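Local coordinates for putative branched-chain amino acid transport system substrate-binding protein (Rhodopseudomonas palustris, PDB 3TX6), which probably captures lignin-derived and related aromatic acids, such as 3-(4-hydroxy-phenyl)pyruvic acid, in the periplasm for uptake by an ABC transporter, at residues 117-122 with 221-226; 124-129 with 149-154; 77-82 with 144-149. One frame throughout, in Å; residues are numbered along the deposited sequence. Where two conformers were deposited one is given.

Interaction 1 of 3, residues 117-122 with 221-226; sequences QPIPIM and QTHGAA. With ENO (3-(4-hydroxy-phenyl)pyruvic acid), chain D.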
loop_
_atom_site.group_PDB
_atom_site.type_symbol
_atom_site.label_atom_id
_atom_site.label_comp_id
_atom_site.label_asym_id
_atom_site.label_seq_id
_atom_site.Cartn_x
_atom_site.Cartn_y
_atom_site.Cartn_z
ATOM N N GLN A 117 -0.912 -2.098 -4.389
ATOM C CA GLN A 117 -1.267 -1.950 -5.750
ATOM C C GLN A 117 -0.489 -0.785 -6.398
ATOM O O GLN A 117 -0.349 0.273 -5.805
ATOM C CB GLN A 117 -2.761 -1.683 -5.892
ATOM C CG GLN A 117 -3.643 -2.853 -5.441
ATOM C CD GLN A 117 -3.836 -2.968 -3.937
ATOM O OE1 GLN A 117 -3.372 -2.117 -3.183
ATOM N NE2 GLN A 117 -4.570 -4.013 -3.498
ATOM N N PRO A 118 0.021 -1.000 -7.631
ATOM C CA PRO A 118 0.688 0.077 -8.341
ATOM C C PRO A 118 -0.254 1.190 -8.670
ATOM O O PRO A 118 -1.458 0.967 -8.890
ATOM C CB PRO A 118 1.247 -0.610 -9.588
ATOM C CG PRO A 118 0.355 -1.756 -9.839
ATOM C CD PRO A 118 -0.102 -2.211 -8.459
ATOM N N ILE A 119 0.253 2.405 -8.624
ATOM C CA ILE A 119 -0.580 3.562 -8.878
ATOM C C ILE A 119 -1.426 3.453 -10.157
ATOM O O ILE A 119 -2.591 3.783 -10.084
ATOM C CB ILE A 119 0.232 4.863 -8.817
ATOM C CG1 ILE A 119 0.351 5.394 -7.381
ATOM C CG2 ILE A 119 -0.366 5.987 -9.684
ATOM C CD1 ILE A 119 0.994 4.448 -6.413
ATOM N N PRO A 120 -0.879 2.940 -11.291
ATOM C CA PRO A 120 -1.739 2.929 -12.500
ATOM C C PRO A 120 -2.954 2.042 -12.394
ATOM O O PRO A 120 -3.964 2.360 -13.014
ATOM C CB PRO A 120 -0.779 2.526 -13.624
ATOM C CG PRO A 120 0.528 3.101 -13.139
ATOM C CD PRO A 120 0.537 2.822 -11.650
ATOM N N ILE A 121 -2.897 0.963 -11.617
ATOM C CA ILE A 121 -4.063 0.120 -11.439
ATOM C C ILE A 121 -5.129 0.886 -10.654
ATOM O O ILE A 121 -6.323 0.853 -10.985
ATOM C CB ILE A 121 -3.705 -1.253 -10.802
ATOM C CG1 ILE A 121 -2.904 -2.155 -11.784
ATOM C CG2 ILE A 121 -4.933 -1.933 -10.201
ATOM C CD1 ILE A 121 -2.475 -3.528 -11.218
HETATM N N MSE A 122 -4.704 1.640 -9.651
HETATM C CA MSE A 122 -5.630 2.397 -8.824
HETATM C C MSE A 122 -6.162 3.617 -9.545
HETATM O O MSE A 122 -7.362 3.924 -9.472
HETATM C CB MSE A 122 -4.974 2.678 -7.446
HETATM C CG MSE A 122 -4.535 1.372 -6.725
HETATM SE SE MSE A 122 -5.860 -0.013 -6.766
HETATM C CE MSE A 122 -6.114 -0.351 -4.854
ATOM N N GLN A 221 -10.276 9.450 -3.836
ATOM C CA GLN A 221 -9.182 9.202 -2.888
ATOM C C GLN A 221 -8.394 8.007 -3.351
ATOM O O GLN A 221 -8.977 7.038 -3.922
ATOM C CB GLN A 221 -9.664 8.971 -1.439
ATOM C CG GLN A 221 -10.243 10.191 -0.737
ATOM C CD GLN A 221 -9.196 11.151 -0.198
ATOM O OE1 GLN A 221 -8.016 10.790 -0.098
ATOM N NE2 GLN A 221 -9.612 12.357 0.211
ATOM N N THR A 222 -7.083 8.051 -3.049
ATOM C CA THR A 222 -6.215 6.921 -3.306
ATOM C C THR A 222 -6.290 5.839 -2.241
ATOM O O THR A 222 -6.922 6.002 -1.204
ATOM C CB THR A 222 -4.743 7.367 -3.402
ATOM O OG1 THR A 222 -4.192 7.694 -2.109
ATOM C CG2 THR A 222 -4.560 8.561 -4.365
ATOM N N HIS A 223 -5.608 4.727 -2.519
ATOM C CA HIS A 223 -5.582 3.593 -1.609
ATOM C C HIS A 223 -4.780 3.878 -0.348
ATOM O O HIS A 223 -4.881 3.131 0.610
ATOM C CB HIS A 223 -5.181 2.285 -2.289
ATOM C CG HIS A 223 -3.876 2.331 -3.080
ATOM N ND1 HIS A 223 -3.463 3.405 -3.798
ATOM C CD2 HIS A 223 -2.981 1.298 -3.371
ATOM C CE1 HIS A 223 -2.299 3.056 -4.446
ATOM N NE2 HIS A 223 -2.026 1.785 -4.174
ATOM N N GLY A 224 -4.021 4.982 -0.338
ATOM C CA GLY A 224 -3.393 5.491 0.881
ATOM C C GLY A 224 -4.371 5.962 1.931
ATOM O O GLY A 224 -3.949 6.181 3.097
ATOM N N ALA A 225 -5.663 6.049 1.564
ATOM C CA ALA A 225 -6.719 6.466 2.491
ATOM C C ALA A 225 -7.576 5.304 3.046
ATOM O O ALA A 225 -8.461 5.564 3.834
ATOM C CB ALA A 225 -7.659 7.517 1.817
ATOM N N ALA A 226 -7.349 4.050 2.637
ATOM C CA ALA A 226 -8.302 2.942 2.851
ATOM C C ALA A 226 -8.161 2.299 4.251
ATOM O O ALA A 226 -7.730 1.141 4.423
ATOM C CB ALA A 226 -8.164 1.897 1.731
HETATM O O4 ENO D . 2.943 5.157 0.059
HETATM C C9 ENO D . 0.691 3.027 1.482
HETATM C C8 ENO D . 0.124 1.817 1.140
HETATM C C7 ENO D . -0.835 1.730 0.118
HETATM C C6 ENO D . -1.127 2.870 -0.606
HETATM C C5 ENO D . -0.577 4.101 -0.261
HETATM C C4 ENO D . 0.357 4.193 0.785
HETATM O O3 ENO D . -1.354 0.481 -0.201
HETATM C C3 ENO D . 0.909 5.524 1.215
HETATM C C2 ENO D . 2.231 5.948 0.700
HETATM C C1 ENO D . 2.702 7.271 1.085
HETATM O O2 ENO D . 3.839 7.615 0.701
HETATM O O1 ENO D . 1.977 8.044 1.780
#

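Interaction 2 of 3, residues 124-129 with 149-154; sequences KVLYEH and DLWFND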
loop_
_atom_site.group_PDB
_atom_site.type_symbol
_atom_site.label_atom_id
_atom_site.label_comp_id
_atom_site.label_asym_id
_atom_site.label_seq_id
_atom_site.Cartn_x
_atom_site.Cartn_y
_atom_site.Cartn_z
ATOM N N LYS A 124 -6.606 3.840 -12.783
ATOM C CA LYS A 124 -7.565 3.401 -13.811
ATOM C C LYS A 124 -8.948 3.192 -13.237
ATOM O O LYS A 124 -9.930 3.600 -13.870
ATOM C CB LYS A 124 -7.081 2.117 -14.486
ATOM C CG LYS A 124 -7.925 1.671 -15.689
ATOM C CD LYS A 124 -7.281 0.472 -16.427
ATOM C CE LYS A 124 -8.122 -0.027 -17.613
ATOM N NZ LYS A 124 -7.497 -1.157 -18.392
ATOM N N VAL A 125 -9.045 2.585 -12.050
ATOM C CA VAL A 125 -10.362 2.310 -11.474
ATOM C C VAL A 125 -11.057 3.625 -11.122
ATOM O O VAL A 125 -12.271 3.780 -11.278
ATOM C CB VAL A 125 -10.347 1.237 -10.334
ATOM C CG1 VAL A 125 -9.948 1.795 -8.954
ATOM C CG2 VAL A 125 -11.685 0.548 -10.254
ATOM N N LEU A 126 -10.316 4.607 -10.672
ATOM C CA LEU A 126 -10.897 5.908 -10.351
ATOM C C LEU A 126 -11.311 6.673 -11.593
ATOM O O LEU A 126 -12.412 7.235 -11.646
ATOM C CB LEU A 126 -9.915 6.753 -9.562
ATOM C CG LEU A 126 -9.469 6.223 -8.173
ATOM C CD1 LEU A 126 -8.357 7.126 -7.607
ATOM C CD2 LEU A 126 -10.656 6.126 -7.217
ATOM N N TYR A 127 -10.438 6.706 -12.593
ATOM C CA TYR A 127 -10.745 7.450 -13.823
ATOM C C TYR A 127 -11.911 6.797 -14.602
ATOM O O TYR A 127 -12.697 7.498 -15.234
ATOM C CB TYR A 127 -9.532 7.631 -14.745
ATOM C CG TYR A 127 -8.225 7.989 -14.043
ATOM C CD1 TYR A 127 -8.217 8.822 -12.946
ATOM C CD2 TYR A 127 -6.996 7.490 -14.488
ATOM C CE1 TYR A 127 -7.049 9.104 -12.271
ATOM C CE2 TYR A 127 -5.815 7.792 -13.825
ATOM C CZ TYR A 127 -5.858 8.586 -12.707
ATOM O OH TYR A 127 -4.719 8.909 -11.990
ATOM N N GLU A 128 -11.992 5.481 -14.589
ATOM C CA GLU A 128 -13.099 4.772 -15.232
ATOM C C GLU A 128 -14.405 5.247 -14.651
ATOM O O GLU A 128 -15.351 5.508 -15.380
ATOM C CB GLU A 128 -12.994 3.248 -15.106
ATOM C CG GLU A 128 -11.972 2.625 -16.058
ATOM C CD GLU A 128 -11.747 1.123 -15.845
ATOM O OE1 GLU A 128 -12.177 0.588 -14.791
ATOM O OE2 GLU A 128 -11.137 0.475 -16.745
ATOM N N HIS A 129 -14.466 5.303 -13.315
ATOM C CA HIS A 129 -15.636 5.813 -12.645
ATOM C C HIS A 129 -15.938 7.231 -12.999
ATOM O O HIS A 129 -17.120 7.563 -13.257
ATOM C CB HIS A 129 -15.487 5.660 -11.148
ATOM C CG HIS A 129 -16.704 6.041 -10.393
ATOM N ND1 HIS A 129 -16.952 7.309 -10.004
ATOM C CD2 HIS A 129 -17.782 5.266 -9.963
ATOM C CE1 HIS A 129 -18.153 7.336 -9.358
ATOM N NE2 HIS A 129 -18.628 6.079 -9.305
ATOM N N ASP A 149 3.857 12.763 -6.762
ATOM C CA ASP A 149 4.292 12.787 -8.144
ATOM C C ASP A 149 3.800 11.569 -8.901
ATOM O O ASP A 149 3.302 11.693 -10.037
ATOM C CB ASP A 149 5.838 12.793 -8.222
ATOM C CG ASP A 149 6.475 14.126 -7.766
ATOM O OD1 ASP A 149 5.750 15.135 -7.596
ATOM O OD2 ASP A 149 7.718 14.158 -7.554
ATOM N N LEU A 150 3.948 10.382 -8.323
ATOM C CA LEU A 150 3.486 9.187 -9.046
ATOM C C LEU A 150 1.993 9.358 -9.397
ATOM O O LEU A 150 1.552 9.039 -10.496
ATOM C CB LEU A 150 3.616 7.928 -8.229
ATOM C CG LEU A 150 4.996 7.337 -8.046
ATOM C CD1 LEU A 150 5.009 6.365 -6.861
ATOM C CD2 LEU A 150 5.413 6.657 -9.344
ATOM N N TRP A 151 1.221 9.882 -8.466
ATOM C CA TRP A 151 -0.242 10.034 -8.675
ATOM C C TRP A 151 -0.564 11.100 -9.669
ATOM O O TRP A 151 -1.393 10.894 -10.577
ATOM C CB TRP A 151 -0.922 10.292 -7.345
ATOM C CG TRP A 151 -1.374 8.997 -6.712
ATOM C CD1 TRP A 151 -0.881 8.357 -5.580
ATOM C CD2 TRP A 151 -2.472 8.199 -7.183
ATOM N NE1 TRP A 151 -1.583 7.221 -5.342
ATOM C CE2 TRP A 151 -2.552 7.050 -6.322
ATOM C CE3 TRP A 151 -3.358 8.303 -8.260
ATOM C CZ2 TRP A 151 -3.541 6.088 -6.476
ATOM C CZ3 TRP A 151 -4.330 7.328 -8.391
ATOM C CH2 TRP A 151 -4.411 6.243 -7.533
ATOM N N PHE A 152 0.093 12.244 -9.531
ATOM C CA PHE A 152 -0.103 13.295 -10.535
ATOM C C PHE A 152 0.304 12.839 -11.923
ATOM O O PHE A 152 -0.423 13.086 -12.868
ATOM C CB PHE A 152 0.588 14.608 -10.194
ATOM C CG PHE A 152 0.302 15.687 -11.187
ATOM C CD1 PHE A 152 -0.987 16.205 -11.318
ATOM C CD2 PHE A 152 1.302 16.172 -11.996
ATOM C CE1 PHE A 152 -1.263 17.178 -12.253
ATOM C CE2 PHE A 152 1.035 17.159 -12.921
ATOM C CZ PHE A 152 -0.245 17.664 -13.044
ATOM N N ASN A 153 1.459 12.208 -12.053
ATOM C CA ASN A 153 1.906 11.788 -13.356
ATOM C C ASN A 153 0.932 10.808 -14.003
ATOM O O ASN A 153 0.714 10.846 -15.230
ATOM C CB ASN A 153 3.281 11.156 -13.276
ATOM C CG ASN A 153 4.361 12.138 -12.922
ATOM O OD1 ASN A 153 4.169 13.355 -12.973
ATOM N ND2 ASN A 153 5.532 11.598 -12.593
ATOM N N ASP A 154 0.349 9.949 -13.182
ATOM C CA ASP A 154 -0.625 8.988 -13.670
ATOM C C ASP A 154 -1.914 9.706 -14.126
ATOM O O ASP A 154 -2.503 9.344 -15.167
ATOM C CB ASP A 154 -0.940 7.934 -12.586
ATOM C CG ASP A 154 -1.916 6.872 -13.072
ATOM O OD1 ASP A 154 -1.488 6.071 -13.923
ATOM O OD2 ASP A 154 -3.117 6.870 -12.639
#

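Interaction 3 of 3, residues 77-82 with 144-149; sequences SVTPPT and SDSYGD. With ENO (3-(4-hydroxy-phenyl)pyruvic acid), chain D.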
loop_
_atom_site.group_PDB
_atom_site.type_symbol
_atom_site.label_atom_id
_atom_site.label_comp_id
_atom_site.label_asym_id
_atom_site.label_seq_id
_atom_site.Cartn_x
_atom_site.Cartn_y
_atom_site.Cartn_z
ATOM N N SER A 77 6.125 1.961 5.613
ATOM C CA SER A 77 4.687 2.223 5.550
ATOM C C SER A 77 4.294 3.290 4.511
ATOM O O SER A 77 3.143 3.388 4.098
ATOM C CB SER A 77 4.174 2.665 6.932
ATOM O OG SER A 77 4.407 1.642 7.906
ATOM N N VAL A 78 5.242 4.158 4.199
ATOM C CA VAL A 78 5.032 5.284 3.291
ATOM C C VAL A 78 6.228 5.326 2.338
ATOM O O VAL A 78 7.246 4.661 2.583
ATOM C CB VAL A 78 4.755 6.618 4.017
ATOM C CG1 VAL A 78 3.363 6.608 4.650
ATOM C CG2 VAL A 78 5.864 6.925 5.039
ATOM N N THR A 79 6.060 6.046 1.226
ATOM C CA THR A 79 7.027 5.948 0.128
ATOM C C THR A 79 8.452 6.384 0.458
ATOM O O THR A 79 9.375 5.639 0.126
ATOM C CB THR A 79 6.495 6.620 -1.161
ATOM O OG1 THR A 79 5.276 5.958 -1.532
ATOM C CG2 THR A 79 7.513 6.549 -2.288
ATOM N N PRO A 80 8.658 7.532 1.121
ATOM C CA PRO A 80 10.058 7.968 1.301
ATOM C C PRO A 80 10.947 6.951 2.067
ATOM O O PRO A 80 12.032 6.620 1.596
ATOM C CB PRO A 80 9.916 9.339 2.008
ATOM C CG PRO A 80 8.599 9.838 1.468
ATOM C CD PRO A 80 7.732 8.596 1.499
ATOM N N PRO A 81 10.489 6.430 3.202
ATOM C CA PRO A 81 11.350 5.425 3.863
ATOM C C PRO A 81 11.443 4.091 3.063
ATOM O O PRO A 81 12.393 3.318 3.234
ATOM C CB PRO A 81 10.671 5.228 5.210
ATOM C CG PRO A 81 9.262 5.644 5.007
ATOM C CD PRO A 81 9.331 6.778 4.011
ATOM N N THR A 82 10.425 3.777 2.249
ATOM C CA THR A 82 10.398 2.539 1.463
ATOM C C THR A 82 11.468 2.600 0.367
ATOM O O THR A 82 12.174 1.591 0.098
ATOM C CB THR A 82 9.006 2.290 0.865
ATOM O OG1 THR A 82 8.077 2.155 1.928
ATOM C CG2 THR A 82 8.932 1.006 0.014
ATOM N N SER A 144 3.787 16.954 -2.164
ATOM C CA SER A 144 4.958 17.473 -2.883
ATOM C C SER A 144 6.155 16.517 -2.709
ATOM O O SER A 144 7.232 16.903 -2.272
ATOM C CB SER A 144 5.293 18.889 -2.397
ATOM O OG SER A 144 5.441 18.925 -0.993
ATOM N N ASP A 145 5.952 15.242 -3.000
ATOM C CA ASP A 145 7.065 14.256 -2.963
ATOM C C ASP A 145 6.762 13.102 -3.945
ATOM O O ASP A 145 5.806 13.191 -4.695
ATOM C CB ASP A 145 7.345 13.803 -1.523
ATOM C CG ASP A 145 6.266 12.889 -0.928
ATOM O OD1 ASP A 145 5.383 12.412 -1.630
ATOM O OD2 ASP A 145 6.276 12.712 0.299
ATOM N N SER A 146 7.563 12.044 -3.913
ATOM C CA SER A 146 7.489 10.972 -4.914
ATOM C C SER A 146 6.095 10.347 -5.000
ATOM O O SER A 146 5.606 10.082 -6.097
ATOM C CB SER A 146 8.557 9.904 -4.658
ATOM O OG SER A 146 8.472 9.387 -3.341
ATOM N N TYR A 147 5.442 10.134 -3.858
ATOM C CA TYR A 147 4.096 9.551 -3.860
ATOM C C TYR A 147 3.115 10.484 -4.575
ATOM O O TYR A 147 2.327 10.038 -5.426
ATOM C CB TYR A 147 3.603 9.276 -2.428
ATOM C CG TYR A 147 2.217 8.626 -2.361
ATOM C CD1 TYR A 147 2.027 7.265 -2.653
ATOM C CD2 TYR A 147 1.082 9.388 -2.052
ATOM C CE1 TYR A 147 0.766 6.695 -2.606
ATOM C CE2 TYR A 147 -0.186 8.805 -1.990
ATOM C CZ TYR A 147 -0.349 7.468 -2.303
ATOM O OH TYR A 147 -1.575 6.844 -2.254
ATOM N N GLY A 148 3.119 11.762 -4.209
ATOM C CA GLY A 148 2.258 12.727 -4.920
ATOM C C GLY A 148 2.577 12.893 -6.403
ATOM O O GLY A 148 1.677 13.093 -7.198
ATOM N N ASP A 149 3.857 12.763 -6.762
ATOM C CA ASP A 149 4.292 12.787 -8.144
ATOM C C ASP A 149 3.800 11.569 -8.901
ATOM O O ASP A 149 3.302 11.693 -10.037
ATOM C CB ASP A 149 5.838 12.793 -8.222
ATOM C CG ASP A 149 6.475 14.126 -7.766
ATOM O OD1 ASP A 149 5.750 15.135 -7.596
ATOM O OD2 ASP A 149 7.718 14.158 -7.554
HETATM O O4 ENO D . 2.943 5.157 0.059
HETATM C C9 ENO D . 0.691 3.027 1.482
HETATM C C8 ENO D . 0.124 1.817 1.140
HETATM C C7 ENO D . -0.835 1.730 0.118
HETATM C C6 ENO D . -1.127 2.870 -0.606
HETATM C C5 ENO D . -0.577 4.101 -0.261
HETATM C C4 ENO D . 0.357 4.193 0.785
HETATM O O3 ENO D . -1.354 0.481 -0.201
HETATM C C3 ENO D . 0.909 5.524 1.215
HETATM C C2 ENO D . 2.231 5.948 0.700
HETATM C C1 ENO D . 2.702 7.271 1.085
HETATM O O2 ENO D . 3.839 7.615 0.701
HETATM O O1 ENO D . 1.977 8.044 1.780
#

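Interaction 1 of 3, residues 117-122 with 221-226
The imidazole of His223 lies between Met122 and the bound 3-(4-hydroxy-phenyl)pyruvic acid, and it supplies most of the surface buried here. Over one face stands ligand atom C6. Over the opposite face comes the selenomethionine Met122, whose CG is 3.5 Å from the His223 ring centroid and only 6° off the normal, so this is a centred CH-pi contact. Gln117 O and Ile119 CD1 approach the edge, the latter 4.1 Å from His223 CE1. The Gln117 amide is turned steeply against the ring, with OE1 3.4 Å from His223 CD2.

One hydrogen bond fixes the rotation of the imidazole: His223 NE2 donates to the backbone oxygen Gln117 O at 2.8 Å, with an N-H...O angle of 152°. The bond is somewhat bent, and the acceptor stands slightly out of the ring plane. With chi1 at 53°, His223 CG sits between its own backbone N and carbonyl carbon, which swings the ring over toward the start of helix 119-130. Met122 folds back at chi2 and chi3, leaving SE 4.8 Å from the His223 centroid while CE reaches His223 CB at 3.8 Å. The amide of Gln117 is held by Ser347 O and Gln282 NE2. Next to the ring, Gly224 CA touches ligand C5 at 3.3 Å, and Gly224 N closes an ST turn on Thr222 OG1.

The cleft between two lobes seen here is that of a periplasmic binding protein. Residues 117-122 follow strand 112-114 of the six-stranded sheet and enter helix 119-130, so the chain passes here from one lobe to the other, whereas residues 221-226 leave strand 218-221 of the seven-stranded sheet ahead of helix 228-234; Ala244 of strand 242-245 borders Met122.

Interaction 2 of 3, residues 124-129 with 149-154
Helices 124-129 and 149-154, which meet through Leu126 and Tyr127 on one and Trp151 and Asp154 on the other, run in broadly the same direction with axes 41° apart and 12.3 Å distant at closest approach. That gap is bridged with the help of two large side chains, Tyr127 and Trp151. The hydroxyl OH of Tyr127 donates to Asp154 OD2 at 2.7 Å. That oxygen is met on its anti side, with the hydroxyl 28° out of the carboxylate plane. It also lies near the plane of the Tyr127 ring, at the edge, and as a consequence of the bond CE2 of Tyr127 is 3.1 Å from Asp154 OD2.

Asp154 attains this position with CG anti to its backbone N (chi1 -178°), extending the carboxylate across the gap. Its other oxygen, OD1, is bonded to Gln158 NE2, so both oxygens of this buried group have a donor, an arrangement that would probably stabilise its negative charge.

In the fold, helix 146-161 is the connection of a right-handed beta-alpha-beta crossover from strand 137-143 to its parallel neighbour 165-172, and helix 119-130 is the element just before that unit. The two helices thus pack as neighbours in the lobe built on the seven-stranded sheet.

The apolar half of the contact is made by Leu126: its side chain and that of Trp151 cross at about a right angle, with Leu126 CD1 4.0 Å from Trp151 CH2. Tyr127 OH comes to the indole edge as well, 4.0 Å from Trp151 CZ3. Further along, Trp151 meets Tyr147 edge-to-face and touches Ile119 and Met122, while Tyr127 is bordered by Leu155, Met162 and Leu164.

Interaction 3 of 3, residues 77-82 with 144-149
Van der Waals contact is what directly joins Thr79 and Pro80 to Asp145, Ser146 and Tyr147; no hydrogen bond spans the segments. Thr79 OG1 lies 3.7 Å from Tyr147 CD1, approaching the ring obliquely, and Pro80 CG is 3.9 Å from Asp145 OD2. Thr79 CG2 also faces Ser146, which has two conformers.

Polar bonds run instead to the ligand, to residues outside the pair and, at Asp145, within its own segment. Thr79 N donates to ligand O2 at 2.8 Å, nearly straight at 170°, and Thr79 OG1, hydrogen-bonded to Pro101 O, also lies 2.9 Å from ligand O4. Asp145 is the N-cap of helix 146-161, where its OD1 weakly accepts from Tyr147 N and Gly148 N; its OD2 forms a salt bridge with Arg174, itself a ligand partner.

A chi1 of -178° lays one face of Tyr147 over the ligand keto carbon C2, 3.6 Å above the ring plane and displaced toward the rim; Tyr147 OH is bonded to Thr222 OG1.

The ligand thus supplies polar and face-packing contacts that the two lobes lack here, consistent with a cleft that closes around its solute, and the start of helix 79-92 may favour the carboxylate electrostatically.

Two of the contacts touch the ligand: interaction 3 holds the pyruvate portion and also reaches the ring, while interaction 1 packs against the phenol ring alone. They meet where Tyr147 OH lies 2.8 Å from Thr222 OG1, a probable hydrogen bond, although their centres are about 13 Å apart. Interaction 2 stands behind this wall. Its Trp151, whose side chain is about 6 Å from the ligand, packs on interaction 1, with CE2 3.2 Å from Thr222 CG2 and NE1 3.4 Å from Ile119 CG1; those centres are about 8 Å apart. Helix 119-130 serves interactions 1 and 2, and helix 146-161 serves interactions 2 and 3, whose segments overlap at Asp149.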